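Long-range contacts in nitrogenase molybdenum-iron protein beta chain (Clostridium pasteurianum, PDB 4WES), which forms, with the alpha chain, the tetrameric component of nitrogenase that reduces dinitrogen to ammonium, each alpha-beta pair sharing one [8Fe-7S] cluster: residues A167-N173 with N234-L239; L190-I196 with F276-S281. One frame throughout, in Å; residues are numbered along the deposited sequence. Where two conformers were deposited one is given.

Contact 1. Residues A167-N173 with N234-L239; sequences AKNGKIN and NSDLTL
Asn173 pairs with Thr238 where two neighbouring inner strands of a four-stranded parallel sheet, 172-175 and 237-241, begin side by side. Leu237 O accepts from Asn173 N at 2.8 Å, and Asn173 O accepts from Leu239 N, so the backbone of Asn173 is held on both sides of its CA by the adjacent strand, the pattern of parallel pairing. Its side-chain amide is fixed as well. With CG beside the backbone N (chi1 -60°), Asn173 ND2 gives a nearly straight bond in the amide plane to Thr238 OG1 (3.1 Å). Ser235 OG donates to Asn173 OD1 at 2.7 Å from above that plane. A second bond from Asn173 ND2, to Thr232 O, further restricts rotation of this buried group. On the opposite face of the sheet, Ile172 CG2 meets Leu239 CG at 4.0 Å.

Ahead of the strands the packing gives way to a polar, partly hydrated loop pair. Lys168 and Asp236 are exposed and their charged atoms do not touch; one water joins Lys168 NZ to Asp236 OD1, another Lys168 NZ to Ser235 O. Asn169 links the two loops: its OD1 accepts from Lys171 N in an Asx turn, and Asn169 N binds Asn234 O at 3.1 Å. Asn169 ND2 is hydrogen-bonded to Asp231 OD2 and also donates to Ser235 OG, the hydroxyl bound to Asn173 OD1, which lies in the Asn169 amide plane.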
loop_
_atom_site.group_PDB
_atom_site.type_symbol
_atom_site.label_atom_id
_atom_site.label_comp_id
_atom_site.label_asym_id
_atom_site.label_seq_id
_atom_site.Cartn_x
_atom_site.Cartn_y
_atom_site.Cartn_z
ATOM N N ALA B 167 16.676 -36.462 -29.164
ATOM C CA ALA B 167 15.260 -36.604 -28.948
ATOM C C ALA B 167 14.629 -35.222 -28.715
ATOM O O ALA B 167 14.521 -34.757 -27.576
ATOM C CB ALA B 167 15.017 -37.508 -27.736
ATOM N N LYS B 168 14.223 -34.557 -29.799
ATOM C CA LYS B 168 13.631 -33.232 -29.701
ATOM C C LYS B 168 12.397 -33.207 -28.804
ATOM O O LYS B 168 11.490 -34.015 -28.969
ATOM C CB LYS B 168 13.279 -32.695 -31.081
ATOM C CG LYS B 168 14.515 -32.423 -31.909
ATOM C CD LYS B 168 15.286 -31.243 -31.361
ATOM C CE LYS B 168 16.581 -31.053 -32.115
ATOM N NZ LYS B 168 17.073 -29.682 -31.874
ATOM N N ASN B 169 12.353 -32.269 -27.855
ATOM C CA ASN B 169 11.218 -32.211 -26.944
ATOM C C ASN B 169 10.114 -31.228 -27.320
ATOM O O ASN B 169 9.043 -31.241 -26.719
ATOM C CB ASN B 169 11.723 -31.935 -25.525
ATOM C CG ASN B 169 12.400 -30.580 -25.377
ATOM O OD1 ASN B 169 12.248 -29.699 -26.230
ATOM N ND2 ASN B 169 13.194 -30.437 -24.329
ATOM N N GLY B 170 10.355 -30.416 -28.339
ATOM C CA GLY B 170 9.381 -29.427 -28.774
ATOM C C GLY B 170 9.158 -28.276 -27.810
ATOM O O GLY B 170 8.158 -27.577 -27.923
ATOM N N LYS B 171 10.095 -28.059 -26.893
ATOM C CA LYS B 171 9.949 -27.061 -25.835
ATOM C C LYS B 171 10.888 -25.866 -26.065
ATOM O O LYS B 171 11.908 -25.964 -26.755
ATOM C CB LYS B 171 10.245 -27.670 -24.457
ATOM C CG LYS B 171 9.311 -28.827 -24.108
ATOM C CD LYS B 171 9.585 -29.390 -22.724
ATOM C CE LYS B 171 8.632 -30.525 -22.436
ATOM N NZ LYS B 171 8.780 -31.040 -21.046
ATOM N N ILE B 172 10.558 -24.756 -25.405
ATOM C CA ILE B 172 11.431 -23.609 -25.311
ATOM C C ILE B 172 11.967 -23.562 -23.856
ATOM O O ILE B 172 11.194 -23.659 -22.914
ATOM C CB ILE B 172 10.678 -22.310 -25.624
ATOM C CG1 ILE B 172 10.296 -22.304 -27.112
ATOM C CG2 ILE B 172 11.496 -21.065 -25.266
ATOM C CD1 ILE B 172 9.488 -21.112 -27.555
ATOM N N ASN B 173 13.291 -23.454 -23.700
ATOM C CA ASN B 173 13.864 -23.225 -22.369
ATOM C C ASN B 173 13.670 -21.744 -22.009
ATOM O O ASN B 173 13.842 -20.886 -22.887
ATOM C CB ASN B 173 15.347 -23.511 -22.340
ATOM C CG ASN B 173 15.683 -24.933 -22.704
ATOM O OD1 ASN B 173 14.971 -25.860 -22.341
ATOM N ND2 ASN B 173 16.799 -25.092 -23.417
ATOM N N ASN B 234 17.660 -30.726 -25.371
ATOM C CA ASN B 234 16.796 -31.203 -26.469
ATOM C C ASN B 234 15.766 -30.187 -26.927
ATOM O O ASN B 234 14.941 -30.478 -27.764
ATOM C CB ASN B 234 16.094 -32.474 -26.028
ATOM C CG ASN B 234 17.032 -33.657 -25.978
ATOM O OD1 ASN B 234 17.867 -33.853 -26.891
ATOM N ND2 ASN B 234 16.904 -34.479 -24.935
ATOM N N SER B 235 15.839 -28.975 -26.384
ATOM C CA SER B 235 14.873 -27.931 -26.689
ATOM C C SER B 235 15.152 -27.227 -28.016
ATOM O O SER B 235 16.239 -27.355 -28.575
ATOM C CB SER B 235 14.798 -26.935 -25.527
ATOM O OG SER B 235 14.442 -27.646 -24.364
ATOM N N ASP B 236 14.165 -26.444 -28.479
ATOM C CA ASP B 236 14.254 -25.726 -29.745
ATOM C C ASP B 236 15.015 -24.413 -29.641
ATOM O O ASP B 236 15.603 -23.945 -30.610
ATOM C CB ASP B 236 12.861 -25.420 -30.252
ATOM C CG ASP B 236 12.116 -26.656 -30.711
ATOM O OD1 ASP B 236 12.756 -27.603 -31.254
ATOM O OD2 ASP B 236 10.855 -26.670 -30.545
ATOM N N LEU B 237 14.965 -23.787 -28.461
ATOM C CA LEU B 237 15.376 -22.402 -28.271
ATOM C C LEU B 237 15.466 -22.179 -26.778
ATOM O O LEU B 237 14.688 -22.775 -26.017
ATOM C CB LEU B 237 14.328 -21.444 -28.868
ATOM C CG LEU B 237 14.566 -19.943 -28.761
ATOM C CD1 LEU B 237 15.786 -19.501 -29.534
ATOM C CD2 LEU B 237 13.330 -19.169 -29.184
ATOM N N THR B 238 16.373 -21.283 -26.364
ATOM C CA THR B 238 16.411 -20.766 -25.004
ATOM C C THR B 238 16.121 -19.268 -25.041
ATOM O O THR B 238 16.772 -18.540 -25.775
ATOM C CB THR B 238 17.791 -21.015 -24.359
ATOM O OG1 THR B 238 18.090 -22.418 -24.347
ATOM C CG2 THR B 238 17.843 -20.437 -22.952
ATOM N N LEU B 239 15.177 -18.830 -24.214
ATOM C CA LEU B 239 14.982 -17.394 -23.971
ATOM C C LEU B 239 15.714 -17.028 -22.692
ATOM O O LEU B 239 15.457 -17.596 -21.617
ATOM C CB LEU B 239 13.505 -17.051 -23.852
ATOM C CG LEU B 239 12.686 -17.276 -25.126
ATOM C CD1 LEU B 239 11.241 -16.844 -24.973
ATOM C CD2 LEU B 239 13.320 -16.584 -26.331
HETATM O O HOH W 1 18.096 -29.352 -29.067
HETATM O O HOH W 2 14.847 -27.620 -32.909
HETATM O O HOH W 3 12.861 -29.684 -29.395
#

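Contact 2. Residues L190-I196 with F276-S281; sequences LFEAMDI and FIMALS
Two helices on one face of the parallel sheet containing strands 172-175 and 237-241 meet here: the C-terminal turn of helix 181-193, with the loop that follows, and the middle of helix 270-284. Leu280 is the central side chain, touched by three residues. Ile196 CD1 reaches its base, 3.7 Å from Leu280 CB. Phe191 turns one ring face to Leu280 CG, and Met194 CG approaches Leu280 CD2 at 4.0 Å. Leu190, Met194 and Leu280 each have two conformers, and their details hold for the one given.

One turn earlier on the same helix, Phe276 sends its ring towards the first helix, CG being anti to the backbone N (chi1 168°). Phe191 CE2 comes to the edge of that ring, near its plane and 3.7 Å from Phe276 CZ. The ring planes are inclined at 68° with centroids 5.8 Å apart, an oblique pairing, and Leu190 CD1 lies near Phe276 CE2. Bent at chi2 and chi3, the Met194 chain brings its CE alongside Ser281 CB (4.0 Å). Ile292 of helix 290-305 packs on Leu190 and Met194, and Trp519 of the alpha chain on Ile277.

A Schellman motif ends the first helix: Asp195 has positive phi, and Ile196 N bonds back to Phe191 O while Asp195 N bonds to Glu192 O. The chain thereby turns so that Ile196 can face Leu280. Ser281 OG is hydrogen-bonded to Lys286 O, outside the two segments, so its polar end is satisfied without crossing the contact. With no hydrogen bond between the segments, cohesion across this buried contact rests on van der Waals packing of apolar side chains, expected to be less strictly directional than hydrogen bonding.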
loop_
_atom_site.group_PDB
_atom_site.type_symbol
_atom_site.label_atom_id
_atom_site.label_comp_id
_atom_site.label_asym_id
_atom_site.label_seq_id
_atom_site.Cartn_x
_atom_site.Cartn_y
_atom_site.Cartn_z
ATOM N N LEU B 190 2.126 -17.182 -18.468
ATOM C CA LEU B 190 2.076 -16.620 -19.808
ATOM C C LEU B 190 2.422 -17.659 -20.881
ATOM O O LEU B 190 1.743 -17.730 -21.915
ATOM C CB LEU B 190 2.976 -15.392 -19.896
ATOM C CG LEU B 190 2.475 -14.208 -19.062
ATOM C CD1 LEU B 190 3.523 -13.100 -19.007
ATOM C CD2 LEU B 190 1.202 -13.639 -19.635
ATOM N N PHE B 191 3.462 -18.454 -20.655
ATOM C CA PHE B 191 3.766 -19.570 -21.569
ATOM C C PHE B 191 2.549 -20.490 -21.717
ATOM O O PHE B 191 2.185 -20.915 -22.827
ATOM C CB PHE B 191 4.924 -20.431 -21.057
ATOM C CG PHE B 191 6.305 -19.999 -21.516
ATOM C CD1 PHE B 191 6.846 -20.566 -22.663
ATOM C CD2 PHE B 191 7.047 -19.067 -20.827
ATOM C CE1 PHE B 191 8.081 -20.175 -23.113
ATOM C CE2 PHE B 191 8.280 -18.706 -21.260
ATOM C CZ PHE B 191 8.812 -19.266 -22.390
ATOM N N GLU B 192 1.909 -20.795 -20.585
ATOM C CA GLU B 192 0.769 -21.716 -20.603
ATOM C C GLU B 192 -0.411 -21.085 -21.335
ATOM O O GLU B 192 -1.102 -21.762 -22.115
ATOM C CB GLU B 192 0.423 -22.114 -19.179
ATOM C CG GLU B 192 1.523 -23.020 -18.624
ATOM C CD GLU B 192 1.512 -23.223 -17.134
ATOM O OE1 GLU B 192 0.558 -22.775 -16.468
ATOM O OE2 GLU B 192 2.502 -23.845 -16.652
ATOM N N ALA B 193 -0.648 -19.789 -21.129
ATOM C CA ALA B 193 -1.734 -19.111 -21.848
ATOM C C ALA B 193 -1.462 -19.085 -23.367
ATOM O O ALA B 193 -2.404 -19.132 -24.172
ATOM C CB ALA B 193 -1.946 -17.707 -21.307
ATOM N N MET B 194 -0.197 -18.978 -23.752
ATOM C CA MET B 194 0.227 -19.004 -25.151
ATOM C C MET B 194 0.188 -20.431 -25.736
ATOM O O MET B 194 0.358 -20.595 -26.943
ATOM C CB MET B 194 1.644 -18.441 -25.333
ATOM C CG MET B 194 1.801 -16.918 -25.145
ATOM S SD MET B 194 1.045 -15.902 -26.410
ATOM C CE MET B 194 2.101 -16.218 -27.833
ATOM N N ASP B 195 0.018 -21.440 -24.883
ATOM C CA ASP B 195 0.047 -22.841 -25.265
ATOM C C ASP B 195 1.412 -23.260 -25.836
ATOM O O ASP B 195 1.485 -24.003 -26.827
ATOM C CB ASP B 195 -1.096 -23.175 -26.243
ATOM C CG ASP B 195 -1.352 -24.663 -26.351
ATOM O OD1 ASP B 195 -1.042 -25.420 -25.390
ATOM O OD2 ASP B 195 -1.883 -25.080 -27.395
ATOM N N ILE B 196 2.483 -22.821 -25.177
ATOM C CA ILE B 196 3.840 -23.103 -25.575
ATOM C C ILE B 196 4.533 -23.984 -24.526
ATOM O O ILE B 196 4.791 -23.530 -23.420
ATOM C CB ILE B 196 4.642 -21.804 -25.780
ATOM C CG1 ILE B 196 4.040 -21.036 -26.942
ATOM C CG2 ILE B 196 6.125 -22.071 -26.008
ATOM C CD1 ILE B 196 4.551 -19.609 -27.082
ATOM N N PHE B 276 8.730 -9.830 -24.985
ATOM C CA PHE B 276 8.662 -11.223 -24.550
ATOM C C PHE B 276 7.533 -11.956 -25.256
ATOM O O PHE B 276 7.763 -13.038 -25.798
ATOM C CB PHE B 276 8.499 -11.239 -23.001
ATOM C CG PHE B 276 8.144 -12.569 -22.425
ATOM C CD1 PHE B 276 9.086 -13.580 -22.345
ATOM C CD2 PHE B 276 6.884 -12.813 -21.948
ATOM C CE1 PHE B 276 8.747 -14.816 -21.797
ATOM C CE2 PHE B 276 6.541 -14.038 -21.402
ATOM C CZ PHE B 276 7.472 -15.047 -21.344
ATOM N N ILE B 277 6.326 -11.404 -25.252
ATOM C CA ILE B 277 5.195 -12.056 -25.910
ATOM C C ILE B 277 5.475 -12.209 -27.415
ATOM O O ILE B 277 5.217 -13.272 -28.013
ATOM C CB ILE B 277 3.907 -11.261 -25.673
ATOM C CG1 ILE B 277 3.536 -11.252 -24.193
ATOM C CG2 ILE B 277 2.741 -11.790 -26.503
ATOM C CD1 ILE B 277 3.271 -12.600 -23.577
ATOM N N MET B 278 6.025 -11.183 -28.043
ATOM C CA MET B 278 6.355 -11.277 -29.490
ATOM C C MET B 278 7.412 -12.324 -29.758
ATOM O O MET B 278 7.319 -13.056 -30.751
ATOM C CB MET B 278 6.777 -9.925 -30.051
ATOM C CG MET B 278 5.667 -8.883 -30.101
ATOM S SD MET B 278 4.279 -9.318 -31.122
ATOM C CE MET B 278 3.442 -10.524 -30.090
ATOM N N ALA B 279 8.429 -12.445 -28.890
ATOM C CA ALA B 279 9.436 -13.485 -29.069
ATOM C C ALA B 279 8.782 -14.843 -29.021
ATOM O O ALA B 279 9.125 -15.741 -29.825
ATOM C CB ALA B 279 10.515 -13.378 -28.008
ATOM N N LEU B 280 7.876 -15.060 -28.083
ATOM C CA LEU B 280 7.153 -16.344 -27.981
ATOM C C LEU B 280 6.349 -16.624 -29.243
ATOM O O LEU B 280 6.382 -17.738 -29.782
ATOM C CB LEU B 280 6.199 -16.318 -26.786
ATOM C CG LEU B 280 6.659 -16.741 -25.380
ATOM C CD1 LEU B 280 8.070 -16.276 -25.044
ATOM C CD2 LEU B 280 5.669 -16.208 -24.348
ATOM N N SER B 281 5.575 -15.651 -29.694
ATOM C CA SER B 281 4.732 -15.828 -30.883
ATOM C C SER B 281 5.570 -16.085 -32.121
ATOM O O SER B 281 5.265 -16.988 -32.896
ATOM C CB SER B 281 3.837 -14.605 -31.059
ATOM O OG SER B 281 2.971 -14.761 -32.165
#

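How the contacts relate
From the N terminus, 167-173 runs into strand 172-175, whose first two residues it contains; helix 181-193 and its exit at 190-196 follow. The chain next reaches 234-239, where contact 1 closes a loop with 60 residues between its segments, and later 276-281, where contact 2 closes one with 79. Their segments alternate along the sequence, so the loops cross rather than nest. Contact 1 joins the starts of two strands and the loops leading into them; contact 2 joins two helices lying against the sheet. Their centres are 14 Å apart, yet they share apolar packing: Ile172 CD1 lies 3.8 Å from Ile196 CG2, and Ile172 CG2 lies 4.1 Å from Phe191 CE1. Leu239 and Leu280 also adjoin.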